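Local coordinates for NOL1/NOP2/sun family protein (Enterococcus faecium, PDB 3M4X) that probably methylates ribosomal RNA, joining a Rossmann-like methyltransferase domain to C-terminal domains that include an RNA-binding PUA-like module, at residues A[328-331]-A[332-336]; A[402-405]-A[406-409]. One frame throughout, in Å; residues are numbered along the deposited sequence.

How the contacts relate
Contacts 1 and 2 are two worked examples of how a helix organises side chains a few residues apart, one within its last turns and one at its first. Contact 1 lies on helix 324-336, packed on the antiparallel sheet that holds strands 372-378 and 381-384; contact 2 is the entry from strand 400-403 into helix 405-413, at the PUA-like domain. They follow one another along the chain and do not touch: their centres are 28 Å apart and their nearest atoms about 14 Å. Both belong to the C-terminal part of the enzyme; their centres lie about 32 and 28 Å from the centre of the chain, and neither contains a bound ligand.

Contact 1: A[328-331]-A[332-336]; sequences KLWT and EFSND
The final turns of helix 324-336, an amphipathic helix lying on a small antiparallel sheet, bring Trp330 against Phe333 and Ser334. The main side-chain meeting is a CH-pi contact: Ser334 CB sits over one face of the indole, 3.9 Å from the centroid of the Trp330 six-membered ring and 19° off its normal. The tryptophan reaches this place because its CG stands anti to the backbone N (chi1 159°), which carries the ring forward along the helix. Phe333 meets the same indole obliquely, CD2 lying 3.8 Å from Trp330 CZ3. Beyond the helix, Phe382 packs edge-to-face with Trp330 and also meets the Phe333 ring, while Leu374 touches the indole from strand 372-378.

Backbone bonds hold the turn beneath these rings. Phe333 N gives a nearly straight bond to Leu329 O at 3.2 Å, and Ser334 N reaches Trp330 O at 2.8 Å. Ser334 OG turns back between its own backbone N and carbonyl carbon (chi1 61°), 2.9 Å from Trp330 O and 3.1 Å from Thr331 O; its single proton could go to either. On the polar side, Asn335 runs alongside Thr331, with ND2 3.5 Å from Thr331 CG2, and the bond from Asn335 N to Thr331 O is weak. The hydroxyl of Thr331 is engaged one turn back, with Glu327 O. Lys328 and Glu332 also lie side by side, yet NZ and OE2 stay 5.8 Å apart.

The chemistry is thus divided by face. Trp330 and Phe333, with Leu329, pack the helix on the sheet, whereas Ser334 turns its hydroxyl to main-chain carbonyls and its CB to the indole; any attraction between Lys328 and Glu332 is probably a diffuse, longer-range one.

Contact 2: A[402-405]-A[406-409]; sequences PITQ and KEWQ
Thr404 and Glu407 cross obliquely and exchange bonds in a capping box at the start of helix 405-413. Thr404 is the N-cap: its OG1, set between its own backbone N and carbonyl carbon (chi1 63°), faces the first turn and accepts from Glu407 N at 3.2 Å, with an angle of 166° at the hydrogen. In return Glu407, extended beyond CG, reaches back across the threonine so that its OE1 accepts from Thr404 N, also at 3.2 Å. That N-H meets the anti side of the carboxylate, 33° out of its plane. The N-H groups of Thr404 and Glu407 thus each find a side-chain acceptor, and the box spans the step from strand to helix. The same OE1 lies 3.5 Å from Ile403 CB, where the glutamate crosses the isoleucine.

The CG1 branch of Ile403 leads to the helix, placing CD1 4.0 Å from Trp408 CB, beside the tryptophan's backbone rather than against its ring. The indole has Gln405 O at its edge, in plane. The helical bonding begins here: Trp408 N binds Thr404 O at 2.9 Å and Gln409 N binds Gln405 O at 2.7 Å.

Arg419 secures the junction further, forming a salt bridge with Glu407 OE2 and a hydrogen bond to Pro402 O. Ile403 pairs through its backbone with Val429 of the neighbouring parallel strand 426-430, and its side chain rests on Phe417 and Val435. Trp408 also packs on Val435, while its NE1 bonds Gln83 OE1, tying helix 405-413 to the end of helix 80-83, far back in the chain.

Contact 1: A[328-331]-A[332-336]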
loop_
_atom_site.group_PDB
_atom_site.type_symbol
_atom_site.label_atom_id
_atom_site.label_comp_id
_atom_site.label_asym_id
_atom_site.label_seq_id
_atom_site.Cartn_x
_atom_site.Cartn_y
_atom_site.Cartn_z
ATOM N N LYS A 328 -22.675 -10.092 -23.734
ATOM C CA LYS A 328 -22.518 -9.583 -25.088
ATOM C C LYS A 328 -21.778 -8.262 -25.039
ATOM O O LYS A 328 -20.731 -8.106 -25.659
ATOM C CB LYS A 328 -23.877 -9.406 -25.775
ATOM C CG LYS A 328 -23.827 -8.587 -27.067
ATOM C CD LYS A 328 -25.183 -8.536 -27.758
ATOM C CE LYS A 328 -25.625 -9.923 -28.205
ATOM N NZ LYS A 328 -27.061 -9.952 -28.602
ATOM N N LEU A 329 -22.334 -7.318 -24.288
ATOM C CA LEU A 329 -21.733 -5.999 -24.125
ATOM C C LEU A 329 -20.221 -6.033 -23.825
ATOM O O LEU A 329 -19.437 -5.349 -24.496
ATOM C CB LEU A 329 -22.484 -5.214 -23.043
ATOM C CG LEU A 329 -23.548 -4.230 -23.545
ATOM C CD1 LEU A 329 -24.303 -4.801 -24.717
ATOM C CD2 LEU A 329 -24.506 -3.836 -22.433
ATOM N N TRP A 330 -19.819 -6.825 -22.831
ATOM C CA TRP A 330 -18.417 -6.856 -22.399
ATOM C C TRP A 330 -17.524 -7.465 -23.458
ATOM O O TRP A 330 -16.373 -7.053 -23.635
ATOM C CB TRP A 330 -18.245 -7.618 -21.081
ATOM C CG TRP A 330 -16.834 -8.122 -20.829
ATOM C CD1 TRP A 330 -16.403 -9.420 -20.890
ATOM C CD2 TRP A 330 -15.676 -7.336 -20.481
ATOM N NE1 TRP A 330 -15.055 -9.490 -20.600
ATOM C CE2 TRP A 330 -14.589 -8.223 -20.348
ATOM C CE3 TRP A 330 -15.457 -5.965 -20.269
ATOM C CZ2 TRP A 330 -13.301 -7.788 -20.016
ATOM C CZ3 TRP A 330 -14.187 -5.540 -19.938
ATOM C CH2 TRP A 330 -13.124 -6.446 -19.813
ATOM N N THR A 331 -18.053 -8.462 -24.151
ATOM C CA THR A 331 -17.269 -9.166 -25.148
ATOM C C THR A 331 -16.960 -8.223 -26.301
ATOM O O THR A 331 -15.841 -8.197 -26.811
ATOM C CB THR A 331 -17.981 -10.460 -25.614
ATOM O OG1 THR A 331 -18.012 -11.395 -24.520
ATOM C CG2 THR A 331 -17.252 -11.090 -26.794
ATOM N N GLU A 332 -17.950 -7.425 -26.686
ATOM C CA GLU A 332 -17.741 -6.419 -27.712
ATOM C C GLU A 332 -16.563 -5.560 -27.297
ATOM O O GLU A 332 -15.524 -5.559 -27.960
ATOM C CB GLU A 332 -18.989 -5.552 -27.885
ATOM C CG GLU A 332 -20.286 -6.336 -27.817
ATOM C CD GLU A 332 -21.293 -5.922 -28.873
ATOM O OE1 GLU A 332 -21.098 -4.855 -29.495
ATOM O OE2 GLU A 332 -22.282 -6.666 -29.076
ATOM N N PHE A 333 -16.722 -4.848 -26.181
ATOM C CA PHE A 333 -15.685 -3.936 -25.713
ATOM C C PHE A 333 -14.325 -4.612 -25.633
ATOM O O PHE A 333 -13.326 -4.085 -26.131
ATOM C CB PHE A 333 -16.028 -3.308 -24.351
ATOM C CG PHE A 333 -14.893 -2.513 -23.771
ATOM C CD1 PHE A 333 -14.701 -1.190 -24.134
ATOM C CD2 PHE A 333 -13.986 -3.103 -22.910
ATOM C CE1 PHE A 333 -13.639 -0.469 -23.637
ATOM C CE2 PHE A 333 -12.920 -2.383 -22.404
ATOM C CZ PHE A 333 -12.747 -1.063 -22.771
ATOM N N SER A 334 -14.279 -5.774 -25.000
ATOM C CA SER A 334 -13.000 -6.418 -24.742
ATOM C C SER A 334 -12.352 -6.844 -26.046
ATOM O O SER A 334 -11.142 -7.065 -26.106
ATOM C CB SER A 334 -13.160 -7.611 -23.790
ATOM O OG SER A 334 -14.003 -8.598 -24.345
ATOM N N ASN A 335 -13.169 -6.963 -27.088
ATOM C CA ASN A 335 -12.685 -7.377 -28.397
ATOM C C ASN A 335 -11.984 -6.239 -29.141
ATOM O O ASN A 335 -10.837 -6.388 -29.560
ATOM C CB ASN A 335 -13.826 -7.941 -29.254
ATOM C CG ASN A 335 -14.059 -9.431 -29.027
ATOM O OD1 ASN A 335 -13.194 -10.147 -28.517
ATOM N ND2 ASN A 335 -15.234 -9.904 -29.424
ATOM N N ASP A 336 -12.670 -5.110 -29.322
ATOM C CA ASP A 336 -12.055 -4.002 -30.045
ATOM C C ASP A 336 -11.063 -3.227 -29.179
ATOM O O ASP A 336 -10.273 -2.425 -29.684
ATOM C CB ASP A 336 -13.087 -3.085 -30.730
ATOM C CG ASP A 336 -13.995 -2.363 -29.755
ATOM O OD1 ASP A 336 -13.495 -1.795 -28.758
ATOM O OD2 ASP A 336 -15.218 -2.336 -30.015
#

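Contact 2: A[402-405]-A[406-409]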
loop_
_atom_site.group_PDB
_atom_site.type_symbol
_atom_site.label_atom_id
_atom_site.label_comp_id
_atom_site.label_asym_id
_atom_site.label_seq_id
_atom_site.Cartn_x
_atom_site.Cartn_y
_atom_site.Cartn_z
ATOM N N PRO A 402 -3.026 9.701 -27.923
ATOM C CA PRO A 402 -1.999 10.534 -27.299
ATOM C C PRO A 402 -2.503 11.964 -27.072
ATOM O O PRO A 402 -3.160 12.522 -27.951
ATOM C CB PRO A 402 -0.879 10.547 -28.349
ATOM C CG PRO A 402 -1.106 9.315 -29.182
ATOM C CD PRO A 402 -2.598 9.171 -29.232
ATOM N N ILE A 403 -2.205 12.535 -25.912
ATOM C CA ILE A 403 -2.631 13.889 -25.583
ATOM C C ILE A 403 -1.436 14.721 -25.133
ATOM O O ILE A 403 -0.354 14.175 -24.880
ATOM C CB ILE A 403 -3.675 13.891 -24.471
ATOM C CG1 ILE A 403 -3.053 13.382 -23.177
ATOM C CG2 ILE A 403 -4.871 13.025 -24.875
ATOM C CD1 ILE A 403 -3.942 13.519 -21.968
ATOM N N THR A 404 -1.640 16.040 -25.057
ATOM C CA THR A 404 -0.624 17.004 -24.635
ATOM C C THR A 404 -0.871 17.305 -23.162
ATOM O O THR A 404 -1.871 16.863 -22.609
ATOM C CB THR A 404 -0.735 18.331 -25.450
ATOM O OG1 THR A 404 -1.998 18.950 -25.182
ATOM C CG2 THR A 404 -0.637 18.067 -26.953
ATOM N N GLN A 405 0.010 18.059 -22.514
ATOM C CA GLN A 405 -0.240 18.354 -21.100
ATOM C C GLN A 405 -1.426 19.305 -20.913
ATOM O O GLN A 405 -2.219 19.142 -19.982
ATOM C CB GLN A 405 1.014 18.852 -20.385
ATOM C CG GLN A 405 1.743 19.976 -21.090
ATOM C CD GLN A 405 1.234 21.362 -20.701
ATOM O OE1 GLN A 405 1.280 22.302 -21.508
ATOM N NE2 GLN A 405 0.747 21.496 -19.463
ATOM N N LYS A 406 -1.567 20.267 -21.826
ATOM C CA LYS A 406 -2.724 21.159 -21.825
ATOM C C LYS A 406 -4.026 20.385 -21.900
ATOM O O LYS A 406 -4.980 20.678 -21.170
ATOM C CB LYS A 406 -2.650 22.147 -22.984
ATOM C CG LYS A 406 -2.137 23.506 -22.585
ATOM C CD LYS A 406 -2.397 24.526 -23.683
ATOM C CE LYS A 406 -1.754 25.854 -23.331
ATOM N NZ LYS A 406 -0.345 25.625 -22.913
ATOM N N GLU A 407 -4.067 19.400 -22.794
ATOM C CA GLU A 407 -5.212 18.506 -22.867
ATOM C C GLU A 407 -5.361 17.698 -21.574
ATOM O O GLU A 407 -6.478 17.477 -21.088
ATOM C CB GLU A 407 -5.124 17.607 -24.107
ATOM C CG GLU A 407 -5.577 18.316 -25.371
ATOM C CD GLU A 407 -5.123 17.631 -26.643
ATOM O OE1 GLU A 407 -4.365 16.643 -26.558
ATOM O OE2 GLU A 407 -5.523 18.092 -27.737
ATOM N N TRP A 408 -4.240 17.282 -20.998
ATOM C CA TRP A 408 -4.292 16.661 -19.674
ATOM C C TRP A 408 -4.972 17.594 -18.658
ATOM O O TRP A 408 -5.873 17.177 -17.919
ATOM C CB TRP A 408 -2.901 16.219 -19.188
ATOM C CG TRP A 408 -2.944 15.652 -17.786
ATOM C CD1 TRP A 408 -3.224 14.362 -17.428
ATOM C CD2 TRP A 408 -2.745 16.374 -16.562
ATOM N NE1 TRP A 408 -3.201 14.237 -16.052
ATOM C CE2 TRP A 408 -2.903 15.454 -15.501
ATOM C CE3 TRP A 408 -2.430 17.703 -16.261
ATOM C CZ2 TRP A 408 -2.766 15.824 -14.163
ATOM C CZ3 TRP A 408 -2.298 18.069 -14.924
ATOM C CH2 TRP A 408 -2.464 17.128 -13.896
ATOM N N GLN A 409 -4.549 18.859 -18.632
ATOM C CA GLN A 409 -5.186 19.858 -17.772
ATOM C C GLN A 409 -6.706 19.888 -17.954
ATOM O O GLN A 409 -7.456 19.790 -16.981
ATOM C CB GLN A 409 -4.620 21.255 -18.047
ATOM C CG GLN A 409 -3.757 21.821 -16.938
ATOM C CD GLN A 409 -2.282 21.857 -17.305
ATOM O OE1 GLN A 409 -1.916 21.694 -18.469
ATOM N NE2 GLN A 409 -1.428 22.076 -16.309
#